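Local atomic coordinates of CDP-glucose-4,6-dehydratase (PDB entry 1RKX), a protein that catalyses the NAD-dependent dehydration of CDP-D-glucose to CDP-4-dehydro-6-deoxy-D-glucose. Residues G22-L27 with P47-T52; K134-K139 with Y145-A150; P264-A269 with A300-L305. One frame throughout, in Å; residues are numbered along the deposited sequence.

Interaction 1: G22-L27 with P47-T52; sequences GGWLSL and PSLFET
Leu49 and Trp24 show how one branched side chain can carry a whole helix-helix contact. The apolar part is a CH-pi contact: Leu49 CD2 lies over a face of the indole, 3.7 Å from the centroid of the Trp24 five-membered ring, and it comes closest at Trp24 CD1, 3.3 Å away. The leucine reaches across at about a right angle to the tryptophan, its CG standing opposite the backbone N (chi1 175°). Gly23 offers no side chain to the interface, and Leu49 CD2 settles against its carbonyl carbon at 3.8 Å. The polar bonds lie within the segments. Ser48 is the N-cap of helix 49-52, its OG accepting from Glu51 N at 3.2 Å, while Thr52 OG1 folds back on Ser48 O at 2.9 Å. Both bonds lie at the start of the short helix that carries Leu49. Trp24 NE1 is spent on Gly199 O, which helps to fix the rotation of the indole. Gly19, just before helix 20-31, and Phe20, which opens it, both bind NAD in this Rossmann fold; helices 236-251, 322-338 and 342-355 pack around the pair, with Trp332 touching both Trp24 and Leu49.

Interaction 2: K134-K139 with Y145-A150; sequences KCYDNK and YRENEA
Ala150 O is gripped from several directions: Asp137 N donates to it at 2.8 Å in an almost straight bond (170°), a bridging water that also donates to Asp137 O gives it a second proton, and Tyr136 CA approaches it at 3.5 Å in a CA-H...O contact. The other direct polar link is at the phenolic end of Tyr145, whose OH accepts from Lys139 N at 2.7 Å, near the ring plane; a second water sits 2.6 Å from Tyr145 OH. The two tyrosines slide past each other in opposite directions. Their planes are only 17° apart, but the rings barely overlap. Both set CG anti to the carbonyl carbon (chi1 -64° at Tyr136), which lays each ring against the other's methylene: Tyr145 CB rests over the middle of the Tyr136 ring, 3.7 Å from its centroid, and Tyr136 CB lies over the rim of the Tyr145 ring, which also stacks on Trp141. Cys135 SG lies over the opposite face of Tyr136, toward its rim. All this belongs to the long loop between strand 126-130 and helix 156-175 of an extended short-chain dehydrogenase/reductase. That helix carries Tyr157 and the NAD-binding Lys161, spaced as in the family's Tyr-X-X-X-Lys motif, and Lys134 packs on Tyr157. Tyr136 OH hydrogen-bonds to Asn261 and Arg192, which helps to hold that ring at its phenolic end. Arg146 to Glu149 form a type I turn, reinforced by Arg146 N donating at 2.8 Å to the anti lone pair of Glu149 OE2. Glu149 OE1 pairs with Arg146 of the second subunit, and the reciprocal salt bridge forms too, while Ala150 packs on Ala150 of the third subunit.

Interaction 3: P264-A269 with A300-L305; sequences PNDADA and AHYLKL
Asp266 spends its two carboxylate oxygens on two different partners, Tyr302 and Lys304. Tyr302 OH donates to the syn lone pair of Asp266 OD2 at 2.8 Å, with that oxygen in the plane of the phenol ring and the carboxylate turned 60° from it. Lys304 NZ forms a salt bridge with Asp266 OD1 at 2.9 Å, but meets it from above the carboxylate plane. Ala269 CB touches Tyr302 OH at 3.6 Å. Tyr302 and Lys304 are alternate residues of an extended segment and thus face the same way; each sets CG between backbone N and carbonyl carbon (chi1 52° and 68°), and beyond CG the lysine is stretched straight. Opposite them, Ala269 N donates to Asp266 O at 2.9 Å across the 3-10 turn 266-268. Away from the annotated sites, the contact thus joins the loop between strands 259-261 and 270-271 to the one leading into helix 308-314. Ile229 packs on both Ala269 and Tyr302; from the second subunit, Met312 packs on Tyr302 and Ser308 hydrogen-bonds to Lys304 NZ. The carboxylate is probably favoured as an anion, its charge offset by Lys304 and, weakly and at long range, by Lys311 of the second subunit.

Interaction 1 comes first along the chain and lies on the opposite side of its centre from the other two, about 30 Å from interaction 2 and about 27 Å from interaction 3, centre to centre. It sits on helix 20-31, after the first strand, 11-15, of the seven-stranded parallel sheet. Segments 134-139, 145-150 and 264-269 are loops following later strands of the same sheet, and 300-305 follows strand 289-290. Interactions 2 and 3, with centres about 14 Å apart, form a continuous patch: Tyr145 N lies 3.0 Å from Lys304 O, a probable hydrogen bond, and Leu303 packs on Tyr145 and Leu305 on Tyr136. Both touch the second subunit, so loops far apart in sequence meet next to a subunit contact.

Interaction 1: G22-L27 with P47-T52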
# COMPACT_ATOMS: atom_id res chain seq x y z
N GLY C 22 12.61 -31.50 -8.03
CA GLY C 22 13.13 -31.71 -9.37
C GLY C 22 12.98 -33.14 -9.85
O GLY C 22 12.73 -33.37 -11.03
N GLY C 23 13.15 -34.09 -8.94
CA GLY C 23 13.02 -35.49 -9.29
C GLY C 23 11.58 -35.81 -9.65
O GLY C 23 11.32 -36.45 -10.67
N TRP C 24 10.63 -35.38 -8.83
CA TRP C 24 9.23 -35.65 -9.15
C TRP C 24 8.85 -34.99 -10.47
O TRP C 24 8.16 -35.60 -11.29
CB TRP C 24 8.30 -35.16 -8.03
CG TRP C 24 8.20 -36.12 -6.87
CD1 TRP C 24 8.82 -36.03 -5.67
CD2 TRP C 24 7.43 -37.33 -6.83
NE1 TRP C 24 8.48 -37.10 -4.87
CE2 TRP C 24 7.63 -37.92 -5.56
CE3 TRP C 24 6.58 -37.98 -7.75
CZ2 TRP C 24 7.02 -39.12 -5.18
CZ3 TRP C 24 5.97 -39.18 -7.37
CH2 TRP C 24 6.20 -39.73 -6.10
N LEU C 25 9.31 -33.77 -10.70
CA LEU C 25 8.99 -33.08 -11.95
C LEU C 25 9.61 -33.80 -13.15
O LEU C 25 8.94 -33.98 -14.18
CB LEU C 25 9.49 -31.63 -11.93
CG LEU C 25 9.15 -30.84 -13.21
CD1 LEU C 25 7.63 -30.75 -13.37
CD2 LEU C 25 9.76 -29.45 -13.16
N SER C 26 10.86 -34.21 -13.02
CA SER C 26 11.54 -34.92 -14.10
C SER C 26 10.83 -36.22 -14.43
O SER C 26 10.63 -36.55 -15.60
CB SER C 26 13.00 -35.19 -13.73
OG SER C 26 13.71 -33.96 -13.63
N LEU C 27 10.44 -36.97 -13.40
CA LEU C 27 9.72 -38.23 -13.59
C LEU C 27 8.40 -37.96 -14.30
O LEU C 27 8.00 -38.70 -15.20
CB LEU C 27 9.45 -38.91 -12.26
CG LEU C 27 10.61 -39.60 -11.55
CD1 LEU C 27 10.18 -40.05 -10.16
CD2 LEU C 27 11.08 -40.79 -12.39
N PRO C 47 19.48 -41.81 1.61
CA PRO C 47 18.91 -42.01 0.27
C PRO C 47 18.39 -40.74 -0.38
O PRO C 47 18.33 -39.68 0.25
CB PRO C 47 17.81 -43.03 0.52
CG PRO C 47 17.33 -42.66 1.88
CD PRO C 47 18.61 -42.41 2.64
N SER C 48 18.02 -40.85 -1.65
CA SER C 48 17.49 -39.73 -2.41
C SER C 48 16.45 -40.23 -3.40
O SER C 48 16.50 -41.38 -3.83
CB SER C 48 18.62 -39.04 -3.19
OG SER C 48 19.10 -39.88 -4.22
N LEU C 49 15.49 -39.37 -3.74
CA LEU C 49 14.48 -39.76 -4.72
C LEU C 49 15.21 -40.06 -6.02
O LEU C 49 14.87 -41.01 -6.74
CB LEU C 49 13.50 -38.61 -4.95
CG LEU C 49 12.44 -38.81 -6.03
CD1 LEU C 49 11.46 -39.91 -5.60
CD2 LEU C 49 11.70 -37.51 -6.27
N PHE C 50 16.22 -39.25 -6.32
CA PHE C 50 16.99 -39.41 -7.55
C PHE C 50 17.42 -40.85 -7.78
O PHE C 50 17.20 -41.41 -8.85
CB PHE C 50 18.24 -38.51 -7.51
CG PHE C 50 19.00 -38.46 -8.81
CD1 PHE C 50 18.44 -37.87 -9.94
CD2 PHE C 50 20.28 -39.01 -8.90
CE1 PHE C 50 19.14 -37.82 -11.15
CE2 PHE C 50 20.99 -38.97 -10.10
CZ PHE C 50 20.42 -38.37 -11.23
N GLU C 51 18.03 -41.46 -6.77
CA GLU C 51 18.50 -42.84 -6.89
C GLU C 51 17.41 -43.89 -6.68
O GLU C 51 17.31 -44.85 -7.45
CB GLU C 51 19.63 -43.10 -5.89
CG GLU C 51 20.89 -42.27 -6.11
CD GLU C 51 21.52 -42.48 -7.48
OE1 GLU C 51 21.30 -43.55 -8.09
OE2 GLU C 51 22.24 -41.58 -7.95
N THR C 52 16.59 -43.71 -5.65
CA THR C 52 15.53 -44.67 -5.36
C THR C 52 14.50 -44.80 -6.48
O THR C 52 13.99 -45.90 -6.74
CB THR C 52 14.80 -44.34 -4.03
OG1 THR C 52 14.18 -43.05 -4.13
CG2 THR C 52 15.79 -44.34 -2.87

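Interaction 2: K134-K139 with Y145-A150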
# COMPACT_ATOMS: atom_id res chain seq x y z
N LYS C 134 8.85 -17.85 0.39
CA LYS C 134 9.56 -16.94 1.29
C LYS C 134 10.18 -15.71 0.60
O LYS C 134 10.93 -14.97 1.23
CB LYS C 134 10.67 -17.70 2.03
CG LYS C 134 10.17 -18.92 2.79
CD LYS C 134 9.07 -18.55 3.77
CE LYS C 134 8.51 -19.79 4.46
NZ LYS C 134 9.53 -20.48 5.31
N CYS C 135 9.88 -15.49 -0.67
CA CYS C 135 10.45 -14.33 -1.36
C CYS C 135 9.80 -13.02 -0.91
O CYS C 135 10.34 -11.94 -1.14
CB CYS C 135 10.30 -14.48 -2.87
SG CYS C 135 8.60 -14.44 -3.43
N TYR C 136 8.63 -13.10 -0.29
CA TYR C 136 7.91 -11.90 0.14
C TYR C 136 8.44 -11.25 1.40
O TYR C 136 8.79 -11.93 2.36
CB TYR C 136 6.43 -12.20 0.37
CG TYR C 136 5.66 -12.62 -0.86
CD1 TYR C 136 5.40 -13.97 -1.12
CD2 TYR C 136 5.19 -11.67 -1.76
CE1 TYR C 136 4.67 -14.36 -2.24
CE2 TYR C 136 4.46 -12.04 -2.89
CZ TYR C 136 4.21 -13.38 -3.12
OH TYR C 136 3.49 -13.76 -4.23
N ASP C 137 8.48 -9.92 1.38
CA ASP C 137 8.90 -9.17 2.55
C ASP C 137 7.87 -9.59 3.60
O ASP C 137 6.67 -9.47 3.38
CB ASP C 137 8.79 -7.67 2.26
CG ASP C 137 9.05 -6.82 3.49
OD1 ASP C 137 9.90 -7.20 4.32
OD2 ASP C 137 8.42 -5.75 3.61
N ASN C 138 8.33 -10.09 4.74
CA ASN C 138 7.42 -10.58 5.76
C ASN C 138 6.75 -9.51 6.62
O ASN C 138 7.41 -8.83 7.41
CB ASN C 138 8.14 -11.58 6.67
CG ASN C 138 7.18 -12.50 7.38
OD1 ASN C 138 6.27 -12.05 8.08
ND2 ASN C 138 7.36 -13.81 7.21
N LYS C 139 5.44 -9.37 6.45
CA LYS C 139 4.67 -8.40 7.21
C LYS C 139 4.19 -8.97 8.54
O LYS C 139 3.55 -8.27 9.32
CB LYS C 139 3.47 -7.93 6.38
CG LYS C 139 3.84 -7.23 5.08
CD LYS C 139 4.66 -5.98 5.34
CE LYS C 139 4.92 -5.20 4.08
NZ LYS C 139 5.77 -3.99 4.36
N TYR C 145 -0.12 -13.70 1.06
CA TYR C 145 0.47 -12.71 0.18
C TYR C 145 -0.04 -12.76 -1.25
O TYR C 145 -0.30 -13.82 -1.80
CB TYR C 145 1.99 -12.83 0.19
CG TYR C 145 2.58 -12.44 1.52
CD1 TYR C 145 2.69 -13.37 2.55
CD2 TYR C 145 2.93 -11.12 1.78
CE1 TYR C 145 3.13 -12.99 3.82
CE2 TYR C 145 3.37 -10.73 3.04
CZ TYR C 145 3.47 -11.66 4.05
OH TYR C 145 3.88 -11.25 5.30
N ARG C 146 -0.17 -11.58 -1.85
CA ARG C 146 -0.64 -11.45 -3.22
C ARG C 146 0.61 -11.20 -4.07
O ARG C 146 1.59 -10.65 -3.59
CB ARG C 146 -1.68 -10.33 -3.27
CG ARG C 146 -2.72 -10.53 -2.15
CD ARG C 146 -4.01 -9.70 -2.21
NE ARG C 146 -3.82 -8.29 -1.90
CZ ARG C 146 -4.70 -7.53 -1.25
NH1 ARG C 146 -5.85 -8.01 -0.81
NH2 ARG C 146 -4.43 -6.24 -1.07
N GLU C 147 0.57 -11.62 -5.33
CA GLU C 147 1.74 -11.48 -6.20
C GLU C 147 2.30 -10.09 -6.42
O GLU C 147 3.47 -9.94 -6.77
CB GLU C 147 1.47 -12.14 -7.57
CG GLU C 147 1.39 -13.66 -7.51
CD GLU C 147 -0.01 -14.18 -7.27
OE1 GLU C 147 -0.90 -13.39 -6.88
OE2 GLU C 147 -0.22 -15.40 -7.47
N ASN C 148 1.49 -9.06 -6.20
CA ASN C 148 1.93 -7.68 -6.39
C ASN C 148 2.57 -7.05 -5.16
O ASN C 148 2.90 -5.87 -5.17
CB ASN C 148 0.74 -6.82 -6.84
CG ASN C 148 -0.28 -6.59 -5.74
OD1 ASN C 148 -0.31 -7.31 -4.74
ND2 ASN C 148 -1.14 -5.60 -5.93
N GLU C 149 2.77 -7.83 -4.10
CA GLU C 149 3.37 -7.28 -2.89
C GLU C 149 4.90 -7.35 -2.88
O GLU C 149 5.51 -8.11 -3.63
CB GLU C 149 2.74 -7.94 -1.65
CG GLU C 149 1.21 -7.70 -1.58
CD GLU C 149 0.56 -8.15 -0.28
OE1 GLU C 149 0.41 -7.31 0.64
OE2 GLU C 149 0.21 -9.34 -0.17
N ALA C 150 5.50 -6.55 -2.01
CA ALA C 150 6.96 -6.42 -1.91
C ALA C 150 7.80 -7.66 -1.66
O ALA C 150 7.44 -8.54 -0.87
CB ALA C 150 7.30 -5.37 -0.86
O HOH W 1 5.35 -8.37 1.07
O HOH W 2 2.98 -12.75 7.27

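Interaction 3: P264-A269 with A300-L305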
# COMPACT_ATOMS: atom_id res chain seq x y z
N PRO C 264 -2.09 -24.61 -0.98
CA PRO C 264 -3.33 -25.31 -0.64
C PRO C 264 -4.41 -24.36 -0.13
O PRO C 264 -4.15 -23.18 0.13
CB PRO C 264 -2.88 -26.26 0.45
CG PRO C 264 -1.90 -25.40 1.21
CD PRO C 264 -1.10 -24.74 0.10
N ASN C 265 -5.63 -24.87 0.02
CA ASN C 265 -6.72 -24.06 0.53
C ASN C 265 -6.52 -23.92 2.03
O ASN C 265 -6.22 -24.90 2.71
CB ASN C 265 -8.06 -24.74 0.22
CG ASN C 265 -8.27 -24.94 -1.27
OD1 ASN C 265 -8.04 -24.03 -2.07
ND2 ASN C 265 -8.71 -26.14 -1.65
N ASP C 266 -6.66 -22.70 2.54
CA ASP C 266 -6.45 -22.46 3.96
C ASP C 266 -7.38 -23.31 4.82
O ASP C 266 -7.08 -23.59 5.98
CB ASP C 266 -6.66 -20.98 4.30
CG ASP C 266 -6.14 -20.62 5.69
OD1 ASP C 266 -6.61 -19.62 6.26
OD2 ASP C 266 -5.25 -21.34 6.20
N ALA C 267 -8.51 -23.72 4.26
CA ALA C 267 -9.46 -24.54 5.00
C ALA C 267 -8.81 -25.89 5.31
O ALA C 267 -9.26 -26.62 6.20
CB ALA C 267 -10.73 -24.74 4.20
N ASP C 268 -7.75 -26.19 4.58
CA ASP C 268 -7.00 -27.44 4.71
C ASP C 268 -5.96 -27.32 5.83
O ASP C 268 -5.41 -28.32 6.28
CB ASP C 268 -6.33 -27.75 3.37
CG ASP C 268 -5.68 -29.13 3.32
OD1 ASP C 268 -6.38 -30.14 3.56
OD2 ASP C 268 -4.47 -29.20 3.02
N ALA C 269 -5.70 -26.08 6.27
CA ALA C 269 -4.72 -25.81 7.32
C ALA C 269 -4.89 -26.72 8.52
O ALA C 269 -5.92 -26.69 9.20
CB ALA C 269 -4.80 -24.36 7.75
N ALA C 300 1.21 -16.50 16.48
CA ALA C 300 -0.04 -15.82 16.18
C ALA C 300 -0.43 -15.98 14.72
O ALA C 300 -1.60 -15.91 14.36
CB ALA C 300 0.09 -14.33 16.52
N HIS C 301 0.57 -16.21 13.87
CA HIS C 301 0.32 -16.37 12.45
C HIS C 301 1.39 -17.21 11.77
O HIS C 301 2.45 -17.47 12.33
CB HIS C 301 0.29 -15.00 11.78
CG HIS C 301 1.54 -14.21 12.00
ND1 HIS C 301 1.79 -13.51 13.16
CD2 HIS C 301 2.65 -14.07 11.23
CE1 HIS C 301 3.00 -12.98 13.10
NE2 HIS C 301 3.54 -13.31 11.94
N TYR C 302 1.09 -17.62 10.54
CA TYR C 302 2.02 -18.41 9.74
C TYR C 302 1.97 -17.89 8.31
O TYR C 302 0.93 -17.43 7.84
CB TYR C 302 1.64 -19.89 9.79
CG TYR C 302 0.20 -20.18 9.45
CD1 TYR C 302 -0.19 -20.41 8.13
CD2 TYR C 302 -0.78 -20.22 10.44
CE1 TYR C 302 -1.53 -20.67 7.81
CE2 TYR C 302 -2.11 -20.48 10.13
CZ TYR C 302 -2.48 -20.70 8.81
OH TYR C 302 -3.79 -20.97 8.51
N LEU C 303 3.10 -17.96 7.63
CA LEU C 303 3.24 -17.51 6.24
C LEU C 303 2.38 -18.32 5.29
O LEU C 303 2.45 -19.55 5.27
CB LEU C 303 4.72 -17.62 5.83
CG LEU C 303 5.25 -17.00 4.53
CD1 LEU C 303 4.49 -17.53 3.32
CD2 LEU C 303 5.13 -15.49 4.61
N LYS C 304 1.55 -17.64 4.50
CA LYS C 304 0.70 -18.31 3.53
C LYS C 304 0.55 -17.44 2.29
O LYS C 304 0.86 -16.25 2.32
CB LYS C 304 -0.67 -18.66 4.12
CG LYS C 304 -1.55 -17.48 4.43
CD LYS C 304 -2.89 -17.95 4.97
CE LYS C 304 -3.81 -16.77 5.26
NZ LYS C 304 -5.14 -17.20 5.73
N LEU C 305 0.05 -18.03 1.21
CA LEU C 305 -0.10 -17.31 -0.04
C LEU C 305 -1.54 -17.27 -0.53
O LEU C 305 -2.32 -18.18 -0.29
CB LEU C 305 0.75 -17.98 -1.12
CG LEU C 305 2.24 -18.21 -0.84
CD1 LEU C 305 2.89 -18.88 -2.06
CD2 LEU C 305 2.92 -16.89 -0.55